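Local coordinates for protein acinetobacter secreted protease CpaA (Acinetobacter nosocomialis M2, PDB 6O38) that acts as a secreted zinc metalloprotease, exported by type II secretion in partnership with its chaperone CpaB, at residues 424-427 with 428-431. Numbering follows the deposited sequence.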
# COMPACT_ATOMS: atom_id res chain seq x y z
N ILE A 424 28.58 -4.51 10.00
CA ILE A 424 29.68 -4.13 10.87
C ILE A 424 29.25 -2.95 11.73
O ILE A 424 28.46 -2.10 11.30
CB ILE A 424 30.97 -3.79 10.09
CG1 ILE A 424 30.76 -2.55 9.22
CG2 ILE A 424 31.41 -4.97 9.26
CD1 ILE A 424 32.03 -2.06 8.54
N THR A 425 29.76 -2.91 12.95
CA THR A 425 29.55 -1.79 13.86
C THR A 425 30.79 -0.91 13.83
O THR A 425 31.89 -1.36 14.18
CB THR A 425 29.27 -2.28 15.28
OG1 THR A 425 27.94 -2.80 15.36
CG2 THR A 425 29.43 -1.14 16.28
N TYR A 426 30.62 0.34 13.41
CA TYR A 426 31.76 1.23 13.21
C TYR A 426 31.28 2.66 13.09
O TYR A 426 30.22 2.92 12.51
CB TYR A 426 32.55 0.83 11.96
CG TYR A 426 33.74 1.73 11.68
CD1 TYR A 426 34.90 1.62 12.42
CD2 TYR A 426 33.68 2.69 10.69
CE1 TYR A 426 35.99 2.44 12.18
CE2 TYR A 426 34.75 3.51 10.43
CZ TYR A 426 35.90 3.39 11.18
OH TYR A 426 36.97 4.21 10.92
N LYS A 427 32.06 3.59 13.63
CA LYS A 427 31.79 5.02 13.55
C LYS A 427 32.70 5.64 12.50
O LYS A 427 33.93 5.65 12.67
CB LYS A 427 31.99 5.69 14.91
CG LYS A 427 32.14 7.20 14.86
CD LYS A 427 30.79 7.90 14.93
CE LYS A 427 30.97 9.41 15.02
NZ LYS A 427 31.20 10.03 13.69
N ILE A 428 32.12 6.15 11.43
CA ILE A 428 32.91 6.86 10.42
C ILE A 428 33.36 8.20 11.00
O ILE A 428 32.53 8.95 11.53
CB ILE A 428 32.08 7.07 9.15
CG1 ILE A 428 31.60 5.73 8.59
CG2 ILE A 428 32.89 7.82 8.10
CD1 ILE A 428 30.87 5.84 7.27
N PRO A 429 34.66 8.53 10.94
CA PRO A 429 35.12 9.79 11.54
C PRO A 429 34.61 11.00 10.78
O PRO A 429 35.10 11.32 9.69
CB PRO A 429 36.65 9.68 11.46
CG PRO A 429 36.93 8.22 11.24
CD PRO A 429 35.77 7.70 10.46
N ALA A 430 33.62 11.69 11.36
CA ALA A 430 32.98 12.83 10.72
C ALA A 430 32.09 13.51 11.74
O ALA A 430 31.39 12.84 12.51
CB ALA A 430 32.16 12.41 9.50
N ALA A 431 32.10 14.85 11.74
CA ALA A 431 31.21 15.60 12.60
C ALA A 431 29.78 15.64 12.09
O ALA A 431 28.85 15.87 12.88
CB ALA A 431 31.73 17.03 12.77
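The loop that leaves strand 416-425 and runs to helix 433-439 is where Tyr426 and Lys427 meet Ile428, Pro429 and Ala430, the side chains of Tyr426 and Lys427 reaching forward to the residues that follow them. Lys427 makes the hydrogen bonds. Its CG stands anti to the backbone N (chi1 163°), and bends at chi2 and chi4 lead the amine along the extended backbone to two carbonyls of the loop. NZ donates to Ile428 O at 2.8 Å, from a position tilted 26° out of that carbonyl's plane, and to Ala430 O at 3.1 Å, here in the carbonyl plane and on a lone pair. The same amine makes a salt bridge with Glu464, so one ammonium joins two carbonyls, two residues apart in the extended loop, to an acidic group beyond it; that carboxylate would be expected to favour the charged form of the lysine.

Tyr426 makes van der Waals contacts with Ile428 and Pro429. With CG likewise anti to its N (chi1 179°), the ring extends forward past the next peptide, and CE2 lies 3.8 Å from Ile428 CA. Farther along, OH comes within 3.7 Å of Pro429 CD, the proline ring crossing the tyrosine side chain at about a right angle. The phenol's polar partner is Asp443, to which it is hydrogen-bonded, and Thr445 and Val446 of helix 444-452 touch the tyrosine side chain. Ile428 is the buried member: its CG1 is 4.2 Å from Tyr426 CD2, and its side chain also packs on Thr439 of helix 433-439.

The pattern is that of an extended strand-to-helix connection at the surface of the reprolysin-like region, in which a lysine amine bonds two loop carbonyls and a tyrosine packs against the proline.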